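Local coordinates for protein collagen adhesin (Enterococcus faecalis, PDB 2OKM) that probably binds collagen as the N2 subdomain of a cell-wall-anchored adhesin, helping the bacterium attach to host tissue, at residues K65-S68 / L69-E73; D95-F99 / T100-V104; S108-E112 / A113-Q117. All blocks are in the same frame, centred on the assembly; numbering follows the deposited sequence.

Contact 1. Residues K65-S68 / L69-E73; sequences KYIS and LAEFE
Ser-68 and Glu-71 exchange hydrogen bonds where strand 64-68 turns into helix 69-74, the strand and helix segments lying at 105° to each other. Backbone N of Glu-71 donates to OG of Ser-68 at 3.2 Å. In return, backbone N of Ser-68 gives a nearly straight bond of 3.0 Å (168° at the hydrogen) to OE2 of Glu-71, which it meets from above the carboxylate plane. Serine suits this place because its short hydroxyl, set between its own backbone N and carbonyl carbon (chi1 66°), reaches an amide of the first turn that has no carbonyl before it in the helix. Glutamate suits the third helical position: its extended chain reaches back to the amide of Ser-68, and its negative charge probably interacts favourably with the helix N-terminus. A backbone bond from Phe-72 N to Ser-68 O, 2.8 Å long, closes the first turn.

The apolar part lies alongside. CD1 of Ile-67 rests 3.6 Å from CA of Phe-72, while its CB lies 3.2 Å from OE2 of Glu-71, so the branched chain flanks the carboxylate. Phe-72 sends its ring away from the strand, to stack on Phe-56 and meet Phe-92; the aromatic residue thus fastens the helix to the hydrophobic interior. The reciprocal pairing of Ser-68 with Glu-71 is a capping box, here starting a short helix directly after a β-strand.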
loop_
_atom_site.group_PDB
_atom_site.type_symbol
_atom_site.label_atom_id
_atom_site.label_comp_id
_atom_site.label_asym_id
_atom_site.label_seq_id
_atom_site.Cartn_x
_atom_site.Cartn_y
_atom_site.Cartn_z
ATOM N N LYS A 65 7.501 -13.471 4.920
ATOM C CA LYS A 65 8.687 -12.636 4.774
ATOM C C LYS A 65 8.348 -11.182 5.085
ATOM O O LYS A 65 7.242 -10.719 4.825
ATOM C CB LYS A 65 9.250 -12.737 3.335
ATOM C CG LYS A 65 9.634 -14.163 2.895
ATOM C CD LYS A 65 9.786 -14.304 1.359
ATOM C CE LYS A 65 10.998 -13.563 0.809
ATOM N NZ LYS A 65 11.248 -13.879 -0.634
ATOM N N TYR A 66 9.312 -10.473 5.660
ATOM C CA TYR A 66 9.172 -9.054 5.972
ATOM C C TYR A 66 10.446 -8.454 5.397
ATOM O O TYR A 66 11.531 -8.639 5.950
ATOM C CB TYR A 66 9.100 -8.820 7.485
ATOM C CG TYR A 66 7.763 -9.165 8.119
ATOM C CD1 TYR A 66 6.848 -8.165 8.462
ATOM C CD2 TYR A 66 7.432 -10.485 8.414
ATOM C CE1 TYR A 66 5.635 -8.482 9.094
ATOM C CE2 TYR A 66 6.229 -10.812 9.040
ATOM C CZ TYR A 66 5.337 -9.811 9.381
ATOM O OH TYR A 66 4.166 -10.152 10.029
ATOM N N ILE A 67 10.308 -7.754 4.273
ATOM C CA ILE A 67 11.460 -7.180 3.595
ATOM C C ILE A 67 11.363 -5.688 3.299
ATOM O O ILE A 67 10.290 -5.090 3.372
ATOM C CB ILE A 67 11.720 -7.934 2.273
ATOM C CG1 ILE A 67 10.520 -7.774 1.333
ATOM C CG2 ILE A 67 11.937 -9.415 2.562
ATOM C CD1 ILE A 67 10.666 -8.514 0.015
ATOM N N SER A 68 12.506 -5.098 2.960
ATOM C CA SER A 68 12.588 -3.677 2.643
ATOM C C SER A 68 12.182 -3.438 1.199
ATOM O O SER A 68 11.985 -4.381 0.431
ATOM C CB SER A 68 14.023 -3.184 2.831
ATOM O OG SER A 68 14.872 -3.805 1.881
ATOM N N LEU A 69 12.065 -2.166 0.834
ATOM C CA LEU A 69 11.710 -1.790 -0.529
ATOM C C LEU A 69 12.790 -2.269 -1.495
ATOM O O LEU A 69 12.491 -2.803 -2.561
ATOM C CB LEU A 69 11.564 -0.269 -0.629
ATOM C CG LEU A 69 11.308 0.321 -2.015
ATOM C CD1 LEU A 69 10.033 -0.260 -2.614
ATOM C CD2 LEU A 69 11.203 1.835 -1.894
ATOM N N ALA A 70 14.051 -2.077 -1.121
ATOM C CA ALA A 70 15.155 -2.508 -1.975
ATOM C C ALA A 70 15.081 -4.017 -2.207
ATOM O O ALA A 70 15.274 -4.487 -3.327
ATOM C CB ALA A 70 16.494 -2.134 -1.337
ATOM N N GLU A 71 14.792 -4.769 -1.147
ATOM C CA GLU A 71 14.688 -6.223 -1.246
ATOM C C GLU A 71 13.467 -6.626 -2.075
ATOM O O GLU A 71 13.516 -7.581 -2.851
ATOM C CB GLU A 71 14.628 -6.833 0.162
ATOM C CG GLU A 71 15.971 -6.763 0.899
ATOM C CD GLU A 71 15.867 -6.990 2.402
ATOM O OE1 GLU A 71 16.929 -7.111 3.051
ATOM O OE2 GLU A 71 14.741 -7.035 2.942
ATOM N N PHE A 72 12.376 -5.883 -1.907
ATOM C CA PHE A 72 11.133 -6.116 -2.637
ATOM C C PHE A 72 11.423 -6.052 -4.138
ATOM O O PHE A 72 10.970 -6.890 -4.918
ATOM C CB PHE A 72 10.117 -5.031 -2.239
ATOM C CG PHE A 72 8.826 -5.064 -3.017
ATOM C CD1 PHE A 72 7.838 -6.003 -2.730
ATOM C CD2 PHE A 72 8.583 -4.122 -4.015
ATOM C CE1 PHE A 72 6.624 -5.996 -3.426
ATOM C CE2 PHE A 72 7.376 -4.108 -4.716
ATOM C CZ PHE A 72 6.396 -5.044 -4.423
ATOM N N GLU A 73 12.193 -5.048 -4.538
ATOM C CA GLU A 73 12.533 -4.880 -5.939
ATOM C C GLU A 73 13.609 -5.857 -6.408
ATOM O O GLU A 73 13.503 -6.431 -7.490
ATOM C CB GLU A 73 12.978 -3.438 -6.189
ATOM C CG GLU A 73 11.844 -2.442 -6.015
ATOM C CD GLU A 73 12.272 -1.012 -6.254
ATOM O OE1 GLU A 73 11.395 -0.181 -6.572
ATOM O OE2 GLU A 73 13.478 -0.715 -6.116
#

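Contact 2. Residues D95-F99 / T100-V104; sequences DKARF and TSFIV
Thr-100 turns OG1 beside its own backbone N (chi1 -58°), and from there the hydroxyl reaches back to Arg-98; Phe-102 likewise carries CG beside its backbone N (chi1 -58°), which brings the end of its ring to Ala-97. The hydroxyl OG1 of Thr-100 donates to O of Arg-98 at 3.0 Å, from above the carbonyl plane. A second bond, 3.1 Å from N of Thr-100 to O of Ala-97, closes a type II β-turn running from Ala-97 to Thr-100. Threonine thus grips two successive carbonyls of the turn, one with its amide and one with its side chain. Phe-99 takes the third position of this turn with positive phi (55°), where glycine is often found.

Apolar contact is made between Phe-102 and Ala-97. CE2 of Phe-102 approaches CA of Ala-97 at 3.8 Å, with that carbon at the ring edge and in its plane, and CB of Ala-97 is 4.0 Å from the same ring atom. The small methyl of alanine lets the ring edge come close to the backbone. CZ of Phe-102 also lies 3.7 Å from O of Lys-96.

The longer polar chains find partners beyond the turn: NZ of Lys-96 hydrogen-bonds to the carbonyl O of Gln-75 and makes a cation-pi contact with Tyr-77, and Arg-98 forms a salt bridge with Asp-32. The turn joins the short, weakly bonded helix 94-97 to strand 101-110, which runs between strands 19-26 and 55-59, with Phe-102 touching Val-26 and Ile-58 on these two neighbours.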
loop_
_atom_site.group_PDB
_atom_site.type_symbol
_atom_site.label_atom_id
_atom_site.label_comp_id
_atom_site.label_asym_id
_atom_site.label_seq_id
_atom_site.Cartn_x
_atom_site.Cartn_y
_atom_site.Cartn_z
ATOM N N ASP A 95 3.476 -12.935 -11.250
ATOM C CA ASP A 95 3.959 -14.192 -10.696
ATOM C C ASP A 95 4.070 -14.321 -9.186
ATOM O O ASP A 95 3.495 -15.243 -8.602
ATOM C CB ASP A 95 5.293 -14.585 -11.336
ATOM C CG ASP A 95 5.109 -15.358 -12.622
ATOM O OD1 ASP A 95 6.074 -16.016 -13.064
ATOM O OD2 ASP A 95 3.996 -15.308 -13.188
ATOM N N LYS A 96 4.802 -13.417 -8.544
ATOM C CA LYS A 96 4.958 -13.521 -7.102
ATOM C C LYS A 96 3.767 -13.000 -6.307
ATOM O O LYS A 96 3.727 -13.120 -5.079
ATOM C CB LYS A 96 6.267 -12.853 -6.661
ATOM C CG LYS A 96 7.498 -13.645 -7.118
ATOM C CD LYS A 96 8.784 -13.221 -6.424
ATOM C CE LYS A 96 9.947 -14.101 -6.882
ATOM N NZ LYS A 96 11.211 -13.848 -6.134
ATOM N N ALA A 97 2.780 -12.447 -7.006
ATOM C CA ALA A 97 1.580 -11.949 -6.345
ATOM C C ALA A 97 0.498 -13.031 -6.314
ATOM O O ALA A 97 -0.452 -12.944 -5.539
ATOM C CB ALA A 97 1.062 -10.705 -7.055
ATOM N N ARG A 98 0.636 -14.053 -7.157
ATOM C CA ARG A 98 -0.352 -15.128 -7.183
ATOM C C ARG A 98 -0.431 -15.812 -5.820
ATOM O O ARG A 98 0.583 -16.265 -5.292
ATOM C CB ARG A 98 0.011 -16.178 -8.239
ATOM C CG ARG A 98 0.107 -15.643 -9.654
ATOM C CD ARG A 98 0.369 -16.775 -10.640
ATOM N NE ARG A 98 -0.776 -17.674 -10.753
ATOM C CZ ARG A 98 -0.776 -18.801 -11.458
ATOM N NH1 ARG A 98 0.315 -19.169 -12.120
ATOM N NH2 ARG A 98 -1.863 -19.560 -11.502
ATOM N N PHE A 99 -1.640 -15.883 -5.263
ATOM C CA PHE A 99 -1.884 -16.531 -3.974
ATOM C C PHE A 99 -1.016 -15.970 -2.854
ATOM O O PHE A 99 -0.703 -16.666 -1.882
ATOM C CB PHE A 99 -1.643 -18.041 -4.092
ATOM C CG PHE A 99 -2.332 -18.676 -5.267
ATOM C CD1 PHE A 99 -1.605 -19.082 -6.383
ATOM C CD2 PHE A 99 -3.710 -18.851 -5.267
ATOM C CE1 PHE A 99 -2.246 -19.648 -7.485
ATOM C CE2 PHE A 99 -4.360 -19.416 -6.363
ATOM C CZ PHE A 99 -3.627 -19.815 -7.472
ATOM N N THR A 100 -0.651 -14.700 -2.978
ATOM C CA THR A 100 0.216 -14.070 -1.996
ATOM C C THR A 100 -0.322 -12.720 -1.534
ATOM O O THR A 100 -0.772 -11.911 -2.347
ATOM C CB THR A 100 1.634 -13.887 -2.594
ATOM O OG1 THR A 100 2.146 -15.166 -2.996
ATOM C CG2 THR A 100 2.583 -13.272 -1.578
ATOM N N SER A 101 -0.269 -12.478 -0.226
ATOM C CA SER A 101 -0.744 -11.212 0.318
ATOM C C SER A 101 0.428 -10.302 0.655
ATOM O O SER A 101 1.521 -10.771 0.976
ATOM C CB SER A 101 -1.586 -11.447 1.575
ATOM O OG SER A 101 -0.810 -12.011 2.615
ATOM N N PHE A 102 0.188 -8.997 0.568
ATOM C CA PHE A 102 1.207 -8.005 0.876
ATOM C C PHE A 102 0.620 -6.932 1.778
ATOM O O PHE A 102 -0.421 -6.362 1.461
ATOM C CB PHE A 102 1.685 -7.279 -0.390
ATOM C CG PHE A 102 2.247 -8.178 -1.455
ATOM C CD1 PHE A 102 3.623 -8.316 -1.611
ATOM C CD2 PHE A 102 1.400 -8.869 -2.320
ATOM C CE1 PHE A 102 4.152 -9.130 -2.618
ATOM C CE2 PHE A 102 1.917 -9.682 -3.327
ATOM C CZ PHE A 102 3.294 -9.813 -3.475
ATOM N N ILE A 103 1.263 -6.669 2.909
ATOM C CA ILE A 103 0.823 -5.564 3.745
ATOM C C ILE A 103 2.005 -4.610 3.658
ATOM O O ILE A 103 3.106 -4.913 4.122
ATOM C CB ILE A 103 0.559 -5.965 5.202
ATOM C CG1 ILE A 103 -0.694 -6.845 5.262
ATOM C CG2 ILE A 103 0.351 -4.708 6.056
ATOM C CD1 ILE A 103 -1.027 -7.360 6.646
ATOM N N VAL A 104 1.778 -3.475 3.011
ATOM C CA VAL A 104 2.821 -2.480 2.833
ATOM C C VAL A 104 2.675 -1.435 3.915
ATOM O O VAL A 104 1.628 -0.804 4.041
ATOM C CB VAL A 104 2.713 -1.787 1.453
ATOM C CG1 VAL A 104 3.924 -0.889 1.220
ATOM C CG2 VAL A 104 2.610 -2.834 0.353
#

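Contact 3. Residues S108-E112 / A113-Q117; sequences STITE and AGQHQ
Thr-111 carries the backbone from the end of strand 101-110 into the short, weakly bonded helix 112-115, its carbonyl O accepting from Gln-115 N at 3.0 Å. Its side chain caps the new helix: OG1 takes a hydrogen bond of 3.0 Å from Gly-114 N. With chi1 at 64°, OG1 sits between the backbone N and carbonyl carbon of Thr-111, facing the first turn, while the methyl CG2 lies beside the backbone N. Gly-114, with no side chain, lets CG2 of Ile-110 come within 3.7 Å of its carbonyl carbon C.

That same methyl, CG2 of Ile-110, lies 3.6 Å from OE1 of Gln-115, the two side chains crossing at about a right angle. The glutamine is bent at chi2, folding its amide back toward the strand. A water lies between its OE1 and the carbonyl of Ile-110, in hydrogen-bonding reach of both.

On the outer side, NE2 of His-116 donates to OE2 of Glu-112 at 2.7 Å, nearly straight at 172°. The carboxylate oxygen lies in the ring plane of the imidazole, yet the donor comes from above the carboxylate plane, the two planes being 60° apart. This bond would probably favour a protonated imidazole. The bend of Glu-112 at chi2 brings its carboxylate round to residue 116. The whole is a threonine N-cap with a His-carboxylate hydrogen bond between residues four apart, in a surface connection between strands 101-110 and 119-128.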
loop_
_atom_site.group_PDB
_atom_site.type_symbol
_atom_site.label_atom_id
_atom_site.label_comp_id
_atom_site.label_asym_id
_atom_site.label_seq_id
_atom_site.Cartn_x
_atom_site.Cartn_y
_atom_site.Cartn_z
ATOM N N SER A 108 4.374 8.826 7.107
ATOM C CA SER A 108 4.472 10.165 6.573
ATOM C C SER A 108 4.636 11.046 7.787
ATOM O O SER A 108 4.089 10.758 8.851
ATOM C CB SER A 108 3.217 10.545 5.799
ATOM O OG SER A 108 3.178 9.829 4.582
ATOM N N THR A 109 5.424 12.100 7.634
ATOM C CA THR A 109 5.651 13.036 8.720
ATOM C C THR A 109 4.541 14.074 8.676
ATOM O O THR A 109 4.182 14.562 7.604
ATOM C CB THR A 109 7.013 13.743 8.562
ATOM O OG1 THR A 109 8.065 12.774 8.650
ATOM C CG2 THR A 109 7.198 14.796 9.645
ATOM N N ILE A 110 3.991 14.394 9.842
ATOM C CA ILE A 110 2.929 15.383 9.935
ATOM C C ILE A 110 3.568 16.767 9.990
ATOM O O ILE A 110 4.421 17.029 10.834
ATOM C CB ILE A 110 2.083 15.160 11.203
ATOM C CG1 ILE A 110 1.411 13.785 11.135
ATOM C CG2 ILE A 110 1.049 16.266 11.338
ATOM C CD1 ILE A 110 0.672 13.386 12.403
ATOM N N THR A 111 3.159 17.641 9.077
ATOM C CA THR A 111 3.694 18.996 9.021
ATOM C C THR A 111 2.985 19.905 10.022
ATOM O O THR A 111 2.002 19.508 10.650
ATOM C CB THR A 111 3.507 19.605 7.617
ATOM O OG1 THR A 111 2.106 19.729 7.340
ATOM C CG2 THR A 111 4.159 18.722 6.558
ATOM N N GLU A 112 3.493 21.125 10.173
ATOM C CA GLU A 112 2.881 22.090 11.081
ATOM C C GLU A 112 1.423 22.305 10.679
ATOM O O GLU A 112 0.531 22.303 11.526
ATOM C CB GLU A 112 3.645 23.417 11.033
ATOM C CG GLU A 112 2.997 24.580 11.787
ATOM C CD GLU A 112 2.748 24.287 13.258
ATOM O OE1 GLU A 112 3.512 23.497 13.853
ATOM O OE2 GLU A 112 1.791 24.861 13.826
ATOM N N ALA A 113 1.180 22.483 9.384
ATOM C CA ALA A 113 -0.181 22.684 8.903
ATOM C C ALA A 113 -1.006 21.427 9.164
ATOM O O ALA A 113 -2.174 21.506 9.534
ATOM C CB ALA A 113 -0.172 23.013 7.410
ATOM N N GLY A 114 -0.385 20.266 8.979
ATOM C CA GLY A 114 -1.082 19.012 9.199
ATOM C C GLY A 114 -1.564 18.829 10.625
ATOM O O GLY A 114 -2.611 18.228 10.862
ATOM N N GLN A 115 -0.795 19.343 11.578
ATOM C CA GLN A 115 -1.141 19.238 12.992
ATOM C C GLN A 115 -2.505 19.843 13.292
ATOM O O GLN A 115 -3.177 19.449 14.248
ATOM C CB GLN A 115 -0.077 19.944 13.838
ATOM C CG GLN A 115 1.211 19.159 13.967
ATOM C CD GLN A 115 1.036 17.927 14.826
ATOM O OE1 GLN A 115 1.822 16.984 14.750
ATOM N NE2 GLN A 115 0.002 17.933 15.661
ATOM N N HIS A 116 -2.920 20.787 12.457
ATOM C CA HIS A 116 -4.185 21.480 12.655
ATOM C C HIS A 116 -5.345 20.948 11.821
ATOM O O HIS A 116 -6.439 21.519 11.828
ATOM C CB HIS A 116 -3.962 22.967 12.390
ATOM C CG HIS A 116 -2.804 23.531 13.155
ATOM N ND1 HIS A 116 -2.855 23.754 14.517
ATOM C CD2 HIS A 116 -1.551 23.843 12.771
ATOM C CE1 HIS A 116 -1.677 24.183 14.931
ATOM N NE2 HIS A 116 -0.864 24.245 13.893
ATOM N N GLN A 117 -5.114 19.854 11.106
ATOM C CA GLN A 117 -6.168 19.267 10.294
ATOM C C GLN A 117 -7.039 18.356 11.152
ATOM O O GLN A 117 -6.576 17.805 12.151
ATOM C CB GLN A 117 -5.565 18.465 9.135
ATOM C CG GLN A 117 -4.834 19.330 8.134
ATOM C CD GLN A 117 -4.248 18.544 6.975
ATOM O OE1 GLN A 117 -3.619 19.117 6.088
ATOM N NE2 GLN A 117 -4.449 17.229 6.977
HETATM O O HOH W 1 4.268 18.488 13.273
#

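All three contacts are junctions between a short helix and a strand in the collagen-binding domain. Contacts 1 and 2 are neighbours, their centres about 12 Å apart, and they touch through aromatic rings: CE1 of Phe-72 lies 4.1 Å from CE1 of Phe-102, and both rings also meet Phe-92. Contact 3 stands apart, its centre about 28 Å from that of contact 1 and about 32 Å from that of contact 2, across the centre of the chain from the latter. Strand 101-110 nevertheless connects these two, beginning in contact 2 and ending in contact 3. Contacts 1 and 3 both start a short helix with a hydroxyl N-cap, whereas contact 2 leaves one through a β-turn.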